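Local atomic coordinates of sulfate transporter/antisigma-factor antagonist STAS (Planctomyces limnophilus, PDB entry 3T6O), a protein that probably acts as an anti-sigma factor antagonist, a regulatory protein built on the STAS domain fold. Residues Pro48-Glu56 against Lys112-Ala120; Glu56-Ser64 against Ser90-Gln98. All blocks are in the same frame, centred on the assembly; numbering follows the deposited sequence. Where two conformers were deposited one is given.

Contact 1: residues Pro48-Glu56 against Lys112-Ala120; sequences PRKVLIDLE and KQEALLAMA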
ATOM      1  N   PRO A  48      28.296  -2.526  -0.095  1.00 39.51           N
ATOM      2  CA  PRO A  48      27.115  -1.919   0.526  1.00 36.28           C
ATOM      3  C   PRO A  48      26.690  -0.655  -0.239  1.00 31.84           C
ATOM      4  O   PRO A  48      27.517   0.163  -0.585  1.00 30.08           O
ATOM      5  CB  PRO A  48      27.644  -1.524   1.904  1.00 37.29           C
ATOM      6  CG  PRO A  48      29.052  -1.084   1.613  1.00 38.69           C
ATOM      7  CD  PRO A  48      29.534  -1.948   0.458  1.00 40.26           C
ATOM      8  N   ARG A  49      25.400  -0.506  -0.486  1.00 28.79           N
ATOM      9  CA  ARG A  49      24.892   0.662  -1.171  1.00 25.42           C
ATOM     10  C   ARG A  49      24.586   1.730  -0.156  1.00 23.78           C
ATOM     11  O   ARG A  49      23.917   1.470   0.857  1.00 22.63           O
ATOM     12  CB  ARG A  49      23.601   0.333  -1.911  1.00 24.70           C
ATOM     13  CG  ARG A  49      23.809  -0.433  -3.187  1.00 27.90           C
ATOM     14  CD  ARG A  49      22.493  -0.996  -3.773  1.00 28.85           C
ATOM     15  NE  ARG A  49      22.146  -2.218  -3.101  1.00 31.54           N
ATOM     16  CZ  ARG A  49      21.102  -2.978  -3.404  1.00 32.90           C
ATOM     17  NH1 ARG A  49      20.267  -2.640  -4.380  1.00 30.41           N
ATOM     18  NH2 ARG A  49      20.914  -4.087  -2.713  1.00 33.60           N
ATOM     19  N   LYS A  50      25.006   2.943  -0.476  1.00 21.42           N
ATOM     20  CA  LYS A  50      24.804   4.084   0.362  1.00 20.88           C
ATOM     21  C   LYS A  50      24.132   5.159  -0.499  1.00 18.82           C
ATOM     22  O   LYS A  50      24.627   5.483  -1.603  1.00 19.30           O
ATOM     23  CB  LYS A  50      26.169   4.549   0.892  1.00 22.03           C
ATOM     24  CG  LYS A  50      26.752   3.617   1.948  1.00 25.62           C
ATOM     25  CD  LYS A  50      28.137   4.006   2.369  1.00 30.66           C
ATOM     26  CE  LYS A  50      28.604   3.108   3.502  1.00 35.42           C
ATOM     27  NZ  LYS A  50      29.919   3.499   4.083  1.00 39.46           N
ATOM     28  N   VAL A  51      23.016   5.687  -0.002  1.00 16.85           N
ATOM     29  CA  VAL A  51      22.171   6.613  -0.717  1.00 16.01           C
ATOM     30  C   VAL A  51      21.843   7.805   0.206  1.00 15.97           C
ATOM     31  O   VAL A  51      21.504   7.619   1.367  1.00 17.47           O
ATOM     32  CB  VAL A  51      20.851   5.888  -1.228  1.00 16.34           C
ATOM     33  CG1 VAL A  51      19.823   6.928  -1.690  1.00 16.68           C
ATOM     34  CG2 VAL A  51      21.175   4.928  -2.351  1.00 15.04           C
ATOM     35  N   LEU A  52      21.894   9.020  -0.344  1.00 15.94           N
ATOM     36  CA  LEU A  52      21.622  10.218   0.380  1.00 15.36           C
ATOM     37  C   LEU A  52      20.607  10.981  -0.394  1.00 15.74           C
ATOM     38  O   LEU A  52      20.837  11.267  -1.564  1.00 17.13           O
ATOM     39  CB  LEU A  52      22.911  11.059   0.474  1.00 15.72           C
ATOM     40  CG  LEU A  52      22.792  12.425   1.175  1.00 16.27           C
ATOM     41  CD1 LEU A  52      22.288  12.238   2.661  1.00 13.84           C
ATOM     42  CD2 LEU A  52      24.154  13.178   1.117  1.00 15.97           C
ATOM     43  N   ILE A  53      19.500  11.361   0.238  1.00 15.79           N
ATOM     44  CA  ILE A  53      18.479  12.153  -0.431  1.00 16.43           C
ATOM     45  C   ILE A  53      18.713  13.574   0.047  1.00 17.87           C
ATOM     46  O   ILE A  53      18.450  13.919   1.218  1.00 17.85           O
ATOM     47  CB  ILE A  53      17.062  11.717  -0.032  1.00 17.14           C
ATOM     48  CG1 ILE A  53      16.944  10.190  -0.097  1.00 17.82           C
ATOM     49  CG2 ILE A  53      15.987  12.417  -0.878  1.00 19.33           C
ATOM     50  CD1 ILE A  53      17.139   9.608  -1.471  1.00 12.46           C
ATOM     51  N   ASP A  54      19.214  14.403  -0.844  1.00 17.27           N
ATOM     52  CA  ASP A  54      19.516  15.768  -0.491  1.00 19.21           C
ATOM     53  C   ASP A  54      18.327  16.660  -0.842  1.00 19.92           C
ATOM     54  O   ASP A  54      18.114  17.013  -2.025  1.00 20.42           O
ATOM     55  CB  ASP A  54      20.786  16.215  -1.188  1.00 18.70           C
ATOM     56  CG  ASP A  54      21.161  17.691  -0.892  1.00 22.49           C
ATOM     57  OD1 ASP A  54      20.444  18.408  -0.162  1.00 21.14           O
ATOM     58  OD2 ASP A  54      22.213  18.104  -1.391  1.00 23.68           O
ATOM     59  N   LEU A  55      17.627  17.093   0.207  1.00 19.91           N
ATOM     60  CA  LEU A  55      16.344  17.762   0.053  1.00 20.65           C
ATOM     61  C   LEU A  55      16.452  19.275   0.013  1.00 22.37           C
ATOM     62  O   LEU A  55      15.444  19.967   0.159  1.00 22.33           O
ATOM     63  CB  LEU A  55      15.395  17.269   1.140  1.00 19.86           C
ATOM     64  CG  LEU A  55      14.875  15.844   0.809  1.00 21.46           C
ATOM     65  CD1 LEU A  55      14.221  15.125   1.998  1.00 21.31           C
ATOM     66  CD2 LEU A  55      13.815  15.837  -0.347  1.00 19.57           C
ATOM     67  N   GLU A  56      17.655  19.809  -0.231  1.00 22.93           N
ATOM     68  CA  GLU A  56      17.818  21.258  -0.219  1.00 25.43           C
ATOM     69  C   GLU A  56      16.955  21.864  -1.325  1.00 26.10           C
ATOM     70  O   GLU A  56      16.967  21.400  -2.456  1.00 26.83           O
ATOM     71  CB  GLU A  56      19.295  21.660  -0.444  1.00 26.72           C
ATOM     72  CG  GLU A  56      19.552  23.200  -0.274  1.00 30.86           C
ATOM     73  CD  GLU A  56      21.049  23.542  -0.296  1.00 36.46           C
ATOM     74  OE1 GLU A  56      21.843  22.824  -0.944  1.00 37.60           O
ATOM     75  OE2 GLU A  56      21.444  24.546   0.323  1.00 45.70           O
ATOM     76  N   LYS A 112      24.799  18.195   3.163  1.00 19.98           N
ATOM     77  CA  LYS A 112      25.411  17.125   2.394  1.00 19.33           C
ATOM     78  C   LYS A 112      26.828  16.791   2.866  1.00 21.18           C
ATOM     79  O   LYS A 112      27.191  15.604   2.978  1.00 20.22           O
ATOM     80  CB  LYS A 112      25.461  17.479   0.899  1.00 19.54           C
ATOM     81  CG  LYS A 112      26.083  16.340   0.082  1.00 18.41           C
ATOM     82  CD  LYS A 112      25.828  16.421  -1.412  1.00 21.55           C
ATOM     83  CE  LYS A 112      26.395  17.669  -2.056  1.00 24.13           C
ATOM     84  NZ  LYS A 112      26.364  17.465  -3.560  1.00 25.54           N
ATOM     85  N   GLN A 113      27.635  17.829   3.092  1.00 22.54           N
ATOM     86  CA  GLN A 113      29.019  17.651   3.554  1.00 24.34           C
ATOM     87  C   GLN A 113      29.058  16.836   4.834  1.00 24.34           C
ATOM     88  O   GLN A 113      29.809  15.868   4.922  1.00 24.38           O
ATOM     89  CB  GLN A 113      29.708  18.982   3.758  1.00 26.84           C
ATOM     90  CG  GLN A 113      31.187  18.898   4.165  1.00 30.42           C
ATOM     91  CD  GLN A 113      31.872  20.273   4.011  1.00 36.50           C
ATOM     92  OE1 GLN A 113      32.175  20.697   2.882  1.00 39.16           O
ATOM     93  NE2 GLN A 113      32.114  20.964   5.135  1.00 33.46           N
ATOM     94  N   GLU A 114      28.206  17.182   5.798  1.00 24.41           N
ATOM     95  CA  GLU A 114      28.124  16.419   7.039  1.00 26.08           C
ATOM     96  C   GLU A 114      27.669  14.987   6.793  1.00 24.21           C
ATOM     97  O   GLU A 114      28.185  14.032   7.398  1.00 25.76           O
ATOM     98  CB  GLU A 114      27.138  17.060   8.021  1.00 26.97           C
ATOM     99  CG  GLU A 114      27.604  18.354   8.559  1.00 34.87           C
ATOM    100  CD  GLU A 114      26.621  18.968   9.568  1.00 44.05           C
ATOM    101  OE1 GLU A 114      25.516  18.374   9.848  1.00 47.25           O
ATOM    102  OE2 GLU A 114      26.990  20.051  10.060  1.00 49.40           O
ATOM    103  N   ALA A 115      26.694  14.835   5.916  1.00 21.39           N
ATOM    104  CA  ALA A 115      26.171  13.499   5.631  1.00 21.10           C
ATOM    105  C   ALA A 115      27.261  12.611   5.024  1.00 21.01           C
ATOM    106  O   ALA A 115      27.537  11.520   5.542  1.00 20.23           O
ATOM    107  CB  ALA A 115      24.961  13.567   4.755  1.00 17.79           C
ATOM    108  N   LEU A 116      27.949  13.147   4.016  1.00 21.21           N
ATOM    109  CA  LEU A 116      29.021  12.417   3.355  1.00 22.28           C
ATOM    110  C   LEU A 116      30.175  11.991   4.265  1.00 23.37           C
ATOM    111  O   LEU A 116      30.605  10.860   4.167  1.00 24.32           O
ATOM    112  CB  LEU A 116      29.530  13.140   2.124  1.00 21.69           C
ATOM    113  CG  LEU A 116      28.536  13.265   0.975  1.00 22.53           C
ATOM    114  CD1 LEU A 116      29.208  14.166  -0.096  1.00 22.79           C
ATOM    115  CD2 LEU A 116      28.027  11.882   0.384  1.00 20.66           C
ATOM    116  N   LEU A 117      30.635  12.876   5.146  1.00 26.17           N
ATOM    117  CA  LEU A 117      31.639  12.581   6.143  1.00 29.37           C
ATOM    118  C   LEU A 117      31.195  11.480   7.115  1.00 30.06           C
ATOM    119  O   LEU A 117      31.980  10.571   7.426  1.00 31.16           O
ATOM    120  CB  LEU A 117      32.033  13.855   6.927  1.00 31.72           C
ATOM    121  CG  LEU A 117      32.778  14.954   6.132  1.00 33.66           C
ATOM    122  CD1 LEU A 117      32.883  16.233   6.937  1.00 36.52           C
ATOM    123  CD2 LEU A 117      34.174  14.515   5.676  1.00 38.51           C
ATOM    124  N   ALA A 118      29.951  11.574   7.594  1.00 29.03           N
ATOM    125  CA  ALA A 118      29.410  10.566   8.499  1.00 29.71           C
ATOM    126  C   ALA A 118      29.269   9.227   7.786  1.00 29.34           C
ATOM    127  O   ALA A 118      29.537   8.209   8.372  1.00 32.44           O
ATOM    128  CB  ALA A 118      28.055  11.008   9.064  1.00 28.63           C
HETATM  129  N   MSE A 119      28.876   9.204   6.518  1.00 27.74           N
HETATM  130  CA  MSE A 119      28.711   7.938   5.803  1.00 26.94           C
HETATM  131  C   MSE A 119      29.974   7.284   5.218  1.00 29.20           C
HETATM  132  O   MSE A 119      29.866   6.233   4.596  1.00 29.93           O
HETATM  133  CB  MSE A 119      27.677   8.137   4.678  1.00 25.15           C
HETATM  134  CG  MSE A 119      26.310   8.594   5.144  1.00 23.53           C
HETATM  135 SE   MSE A 119      25.261   9.500   3.758  0.80 19.30          SE
HETATM  136  CE  MSE A 119      24.530   7.936   2.862  1.00 19.39           C
ATOM    137  N   ALA A 120      31.176   7.857   5.421  1.00 30.91           N
ATOM    138  CA  ALA A 120      32.421   7.374   4.776  1.00 32.48           C
ATOM    139  C   ALA A 120      32.556   5.854   4.717  1.00 34.65           C
ATOM    140  O   ALA A 120      32.839   5.235   5.741  1.00 38.95           O
ATOM    141  CB  ALA A 120      33.689   8.009   5.434  1.00 33.10           C
TER
HETATM  142  O   HOH W   1      23.414  17.653  -3.663  1.00 29.04           O
HETATM  143  O   HOH W   2      22.958  20.063   1.148  1.00 42.05           O
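Leu52 drives its forked end into helix 112-118, with both methyls on the CB of Ala115; CD1 comes to 3.6 Å of that CB. The side chain stands out from the strand with CG anti to the backbone N. Its branches then divide the helix surface: CD1 turns toward SE of Met119, 4.2 Å away, whereas CD2 lies 3.8 Å from CG of Lys112 and also meets CD2 of Leu116. Alanine suits the middle of this face, since its single methyl lets the leucine come close to the helix backbone. Met119, deposited as selenomethionine, slants across Leu52, and a bend at chi3 (83°) folds its CE back over the strand, 3.4 Å from the carbonyl O of Val51. The pairing is that of an alpha/beta sandwich, as expected of a STAS domain: the C-terminal helix runs nearly antiparallel to strand 50-54, the segment axes 10.0 Å apart at 168°, and Val15 of the neighbouring strand 15-19 extends the apolar floor under Leu116 and Met119. Polar groups close both ends of the contact. At one, the extended chain of Lys50 carries its ammonium to the backbone just past helix 112-118, where NZ donates to the O of Met119 over 2.8 Å, tilted 21° from the carbonyl plane; a long, flexible lysine can span from the strand to the chain's last residues. At the other, the chain of Lys112 passes Asp54 at about a right angle, and its NZ reaches the carboxylate through a water that donates to Asp54 OD2 and accepts from the lysine, which is also salt-bridged to Glu12. Asp54 OD1, met from above the carboxylate plane, accepts from Glu56 N in an Asx turn just where strand 50-54 ends.

Contact 2: residues Glu56-Ser64 against Ser90-Gln98; sequences EGVEFFGSS and SPYCVEVLQ
Phe61 holds its ring between its own backbone N and carbonyl carbon (chi1 59°), a setting that turns it to helix 91-97, while Cys93 sets SG beside its backbone N (chi1 -68°), toward the same ring. Cys93 CB lies 3.5 Å from Phe61 CE2, and SG stands obliquely 4.3 Å from the ring centroid in a sulfur-aromatic contact. Leu97 reaches the ring at its edge, near its plane, with CG 3.9 Å from CZ. A small thiol fits here because its SG can meet the ring and still come to 3.5 Å of Glu59 O. Beyond it, Val96 sets CG1 against the Phe61 O, 3.4 Å away, a branched side chain that covers the carbonyl and also brushes the ring near CE1. In this STAS domain the helix after strand 83-87 thus packs on the short, weakly bonded strand 60-61 that leads into helix 63-76, and Leu27 of strand 26-27 touches Phe61 as well. In the conformer given, Tyr92 being modelled in two, Phe60 and Tyr92 lie side by side pointing the same way, Phe60 CD2 against Tyr92 CE2; both also pack on Val96 of a second subunit, so this pair is part of the subunit interface. The start of the helix is polar. OG of Ser90, the N-cap residue, accepts from Cys93 N at 3.2 Å, satisfying an amide of the first turn, and donates to a water that in turn donates to both O and OE1 of Glu59. A second water accepts from Ser90 N and lies 2.7 Å from Val58 O.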
ATOM      1  N   GLU A  56      17.655  19.809  -0.231  1.00 22.93           N
ATOM      2  CA  GLU A  56      17.818  21.258  -0.219  1.00 25.43           C
ATOM      3  C   GLU A  56      16.955  21.864  -1.325  1.00 26.10           C
ATOM      4  O   GLU A  56      16.967  21.400  -2.456  1.00 26.83           O
ATOM      5  CB  GLU A  56      19.295  21.660  -0.444  1.00 26.72           C
ATOM      6  CG  GLU A  56      19.552  23.200  -0.274  1.00 30.86           C
ATOM      7  CD  GLU A  56      21.049  23.542  -0.296  1.00 36.46           C
ATOM      8  OE1 GLU A  56      21.843  22.824  -0.944  1.00 37.60           O
ATOM      9  OE2 GLU A  56      21.444  24.546   0.323  1.00 45.70           O
ATOM     10  N   GLY A  57      16.210  22.899  -1.002  1.00 27.40           N
ATOM     11  CA  GLY A  57      15.351  23.566  -1.981  1.00 29.07           C
ATOM     12  C   GLY A  57      13.926  23.009  -2.005  1.00 29.24           C
ATOM     13  O   GLY A  57      13.009  23.682  -2.489  1.00 30.86           O
ATOM     14  N   VAL A  58      13.739  21.773  -1.523  1.00 27.52           N
ATOM     15  CA  VAL A  58      12.430  21.166  -1.477  1.00 25.88           C
ATOM     16  C   VAL A  58      11.660  21.776  -0.307  1.00 27.45           C
ATOM     17  O   VAL A  58      12.112  21.733   0.823  1.00 26.89           O
ATOM     18  CB  VAL A  58      12.497  19.652  -1.300  1.00 24.92           C
ATOM     19  CG1 VAL A  58      11.046  19.063  -1.179  1.00 23.06           C
ATOM     20  CG2 VAL A  58      13.222  18.944  -2.524  1.00 22.87           C
ATOM     21  N   GLU A  59      10.490  22.343  -0.564  1.00 29.01           N
ATOM     22  CA  GLU A  59       9.723  22.997   0.505  1.00 30.88           C
ATOM     23  C   GLU A  59       8.513  22.200   1.006  1.00 30.47           C
ATOM     24  O   GLU A  59       8.007  22.454   2.127  1.00 30.05           O
ATOM     25  CB  GLU A  59       9.304  24.391   0.048  1.00 34.20           C
ATOM     26  CG  GLU A  59      10.536  25.313  -0.334  1.00 39.49           C
ATOM     27  CD  GLU A  59      11.504  25.710   0.854  1.00 47.70           C
ATOM     28  OE1 GLU A  59      11.037  25.921   2.015  1.00 51.48           O
ATOM     29  OE2 GLU A  59      12.749  25.862   0.594  1.00 52.47           O
ATOM     30  N   PHE A  60       8.026  21.263   0.187  1.00 28.89           N
ATOM     31  CA  PHE A  60       6.880  20.464   0.571  1.00 29.15           C
ATOM     32  C   PHE A  60       6.911  19.069  -0.002  1.00 28.59           C
ATOM     33  O   PHE A  60       7.254  18.869  -1.195  1.00 28.66           O
ATOM     34  CB  PHE A  60       5.590  21.105   0.107  1.00 31.15           C
ATOM     35  CG  PHE A  60       4.395  20.257   0.392  1.00 32.04           C
ATOM     36  CD1 PHE A  60       4.009  19.271  -0.484  1.00 33.21           C
ATOM     37  CD2 PHE A  60       3.714  20.383   1.595  1.00 31.57           C
ATOM     38  CE1 PHE A  60       2.928  18.443  -0.194  1.00 34.68           C
ATOM     39  CE2 PHE A  60       2.642  19.595   1.880  1.00 31.82           C
ATOM     40  CZ  PHE A  60       2.225  18.630   0.986  1.00 33.52           C
ATOM     41  N   PHE A  61       6.537  18.109   0.845  1.00 28.53           N
ATOM     42  CA  PHE A  61       6.124  16.778   0.388  1.00 28.50           C
ATOM     43  C   PHE A  61       5.195  16.114   1.396  1.00 29.46           C
ATOM     44  O   PHE A  61       4.990  16.632   2.501  1.00 30.55           O
ATOM     45  CB  PHE A  61       7.344  15.903   0.085  1.00 26.77           C
ATOM     46  CG  PHE A  61       8.262  15.691   1.240  1.00 26.71           C
ATOM     47  CD1 PHE A  61       7.958  14.767   2.224  1.00 28.71           C
ATOM     48  CD2 PHE A  61       9.452  16.359   1.315  1.00 26.52           C
ATOM     49  CE1 PHE A  61       8.811  14.542   3.268  1.00 28.04           C
ATOM     50  CE2 PHE A  61      10.329  16.130   2.341  1.00 26.92           C
ATOM     51  CZ  PHE A  61      10.012  15.228   3.331  1.00 28.92           C
ATOM     52  N   GLY A  62       4.578  15.009   0.968  1.00 29.07           N
ATOM     53  CA  GLY A  62       3.651  14.240   1.783  1.00 28.56           C
ATOM     54  C   GLY A  62       3.747  12.758   1.492  1.00 26.28           C
ATOM     55  O   GLY A  62       4.835  12.238   1.288  1.00 24.74           O
ATOM     56  N   SER A  63       2.605  12.077   1.470  1.00 26.60           N
ATOM     57  CA  SER A  63       2.602  10.633   1.424  1.00 26.05           C
ATOM     58  C   SER A  63       3.185  10.074   0.142  1.00 24.03           C
ATOM     59  O   SER A  63       3.859   9.050   0.195  1.00 20.91           O
ATOM     60  CB  SER A  63       1.202  10.069   1.632  1.00 27.88           C
ATOM     61  OG  SER A  63       0.312  10.671   0.705  1.00 34.31           O
ATOM     62  N   SER A  64       2.925  10.716  -0.992  1.00 24.13           N
ATOM     63  CA  SER A  64       3.362  10.148  -2.280  1.00 24.79           C
ATOM     64  C   SER A  64       4.880  10.075  -2.333  1.00 22.13           C
ATOM     65  O   SER A  64       5.443   9.082  -2.754  1.00 20.82           O
ATOM     66  CB  SER A  64       2.965  11.033  -3.458  1.00 26.47           C
ATOM     67  OG  SER A  64       1.603  11.171  -3.517  1.00 30.54           O
ATOM     68  N   SER A  90      14.130  20.848   5.073  1.00 24.81           N
ATOM     69  CA  SER A  90      13.626  22.120   5.642  1.00 27.56           C
ATOM     70  C   SER A  90      12.841  21.866   6.927  1.00 28.98           C
ATOM     71  O   SER A  90      12.355  20.777   7.134  1.00 28.63           O
ATOM     72  CB  SER A  90      12.711  22.858   4.681  1.00 28.12           C
ATOM     73  OG  SER A  90      11.471  22.189   4.583  1.00 30.00           O
ATOM     74  N   PRO A  91      12.729  22.876   7.806  1.00 32.15           N
ATOM     75  CA  PRO A  91      11.981  22.660   9.038  1.00 33.69           C
ATOM     76  C   PRO A  91      10.547  22.169   8.839  1.00 34.46           C
ATOM     77  O   PRO A  91      10.075  21.358   9.634  1.00 35.27           O
ATOM     78  CB  PRO A  91      12.014  24.044   9.736  1.00 36.21           C
ATOM     79  CG  PRO A  91      13.231  24.694   9.243  1.00 35.67           C
ATOM     80  CD  PRO A  91      13.641  24.029   7.917  1.00 32.46           C
ATOM     81  N   TYR A  92       9.860  22.667   7.811  1.00 34.55           N
ATOM     82  CA  TYR A  92       8.553  22.170   7.546  0.50 33.97           C
ATOM     83  C   TYR A  92       8.579  20.681   7.153  1.00 32.91           C
ATOM     84  O   TYR A  92       7.752  19.909   7.631  1.00 33.17           O
ATOM     85  CB  TYR A  92       7.876  22.965   6.453  0.50 34.69           C
ATOM     86  CG  TYR A  92       6.550  22.366   6.157  0.50 33.35           C
ATOM     87  CD1 TYR A  92       5.485  22.536   7.033  0.50 34.62           C
ATOM     88  CD2 TYR A  92       6.362  21.588   5.047  0.50 30.97           C
ATOM     89  CE1 TYR A  92       4.253  21.960   6.776  0.50 32.40           C
ATOM     90  CE2 TYR A  92       5.139  21.026   4.778  0.50 30.25           C
ATOM     91  CZ  TYR A  92       4.087  21.211   5.646  0.50 30.90           C
ATOM     92  OH  TYR A  92       2.869  20.621   5.376  0.50 27.46           O
ATOM     93  N   CYS A  93       9.521  20.276   6.295  1.00 29.76           N
ATOM     94  CA  CYS A  93       9.554  18.934   5.841  1.00 27.85           C
ATOM     95  C   CYS A  93       9.862  17.990   7.007  1.00 27.10           C
ATOM     96  O   CYS A  93       9.365  16.844   7.036  1.00 25.60           O
ATOM     97  CB  CYS A  93      10.518  18.769   4.644  1.00 26.75           C
ATOM     98  SG  CYS A  93       9.917  19.636   3.113  1.00 31.17           S
ATOM     99  N   VAL A  94      10.616  18.478   7.989  1.00 27.44           N
ATOM    100  CA  VAL A  94      10.858  17.721   9.208  1.00 29.06           C
ATOM    101  C   VAL A  94       9.529  17.507   9.968  1.00 31.25           C
ATOM    102  O   VAL A  94       9.291  16.417  10.512  1.00 31.31           O
ATOM    103  CB  VAL A  94      11.873  18.399  10.136  1.00 30.44           C
ATOM    104  CG1 VAL A  94      12.001  17.606  11.443  1.00 32.73           C
ATOM    105  CG2 VAL A  94      13.241  18.514   9.473  1.00 28.54           C
ATOM    106  N   GLU A  95       8.650  18.505   9.958  1.00 33.15           N
ATOM    107  CA  GLU A  95       7.336  18.389  10.644  1.00 35.62           C
ATOM    108  C   GLU A  95       6.482  17.318   9.979  1.00 34.24           C
ATOM    109  O   GLU A  95       5.733  16.586  10.654  1.00 33.94           O
ATOM    110  CB  GLU A  95       6.574  19.719  10.625  1.00 38.51           C
ATOM    111  CG  GLU A  95       6.693  20.567  11.928  1.00 45.85           C
ATOM    112  CD  GLU A  95       5.410  20.574  12.801  1.00 54.02           C
ATOM    113  OE1 GLU A  95       5.192  19.639  13.611  1.00 57.84           O
ATOM    114  OE2 GLU A  95       4.617  21.542  12.715  1.00 60.18           O
ATOM    115  N   VAL A  96       6.626  17.202   8.657  1.00 31.37           N
ATOM    116  CA  VAL A  96       5.893  16.211   7.920  1.00 30.13           C
ATOM    117  C   VAL A  96       6.529  14.844   8.177  1.00 29.31           C
ATOM    118  O   VAL A  96       5.836  13.886   8.437  1.00 28.90           O
ATOM    119  CB  VAL A  96       5.850  16.523   6.455  1.00 29.71           C
ATOM    120  CG1 VAL A  96       5.186  15.362   5.683  1.00 30.13           C
ATOM    121  CG2 VAL A  96       5.139  17.838   6.194  1.00 29.49           C
ATOM    122  N   LEU A  97       7.849  14.759   8.135  1.00 27.39           N
ATOM    123  CA  LEU A  97       8.518  13.510   8.503  1.00 27.07           C
ATOM    124  C   LEU A  97       8.185  13.011   9.897  1.00 27.89           C
ATOM    125  O   LEU A  97       8.211  11.816  10.152  1.00 29.00           O
ATOM    126  CB  LEU A  97      10.047  13.661   8.377  1.00 26.00           C
ATOM    127  CG  LEU A  97      10.529  13.654   6.913  1.00 25.81           C
ATOM    128  CD1 LEU A  97      11.954  13.976   6.808  1.00 26.64           C
ATOM    129  CD2 LEU A  97      10.246  12.314   6.256  1.00 25.67           C
ATOM    130  N   GLN A  98       7.945  13.920  10.820  1.00 28.36           N
ATOM    131  CA  GLN A  98       7.585  13.552  12.181  1.00 30.97           C
ATOM    132  C   GLN A  98       6.227  12.805  12.262  1.00 32.49           C
ATOM    133  O   GLN A  98       5.942  12.203  13.281  1.00 33.79           O
ATOM    134  CB  GLN A  98       7.558  14.794  13.092  1.00 32.52           C
ATOM    135  CG  GLN A  98       8.946  15.297  13.500  1.00 34.22           C
ATOM    136  CD  GLN A  98       8.935  16.649  14.185  1.00 40.19           C
ATOM    137  OE1 GLN A  98      10.000  17.192  14.515  1.00 45.66           O
ATOM    138  NE2 GLN A  98       7.745  17.204  14.416  1.00 41.94           N
TER
HETATM  139  O   HOH W   3      13.631  20.086   2.416  1.00 29.53           O
HETATM  140  O   HOH W   4       9.801  24.028   3.564  1.00 38.25           O

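Overall arrangement
From the N terminus, the chain lays down strands 8-12 and 15-19, strand 26-27 and helix 29-41 before entering strand 50-54, where contact 1 begins. Glu56, shared by both contacts, leads straight into the first segment of contact 2. After helix 63-76 and strand 83-87, the chain returns at Ser90-Gln98, closing the shorter loop; only then, past strand 108-109, does helix 112-118 close the longer one. Contact 2 is therefore nested within contact 1. Their centres lie about 18 Å apart, yet Leu55 touches Phe61 between them. Contact 1 ties the C-terminal helix to the central sheet, whereas contact 2 joins helix 91-97 to the strand 60-61 region, beside a second subunit.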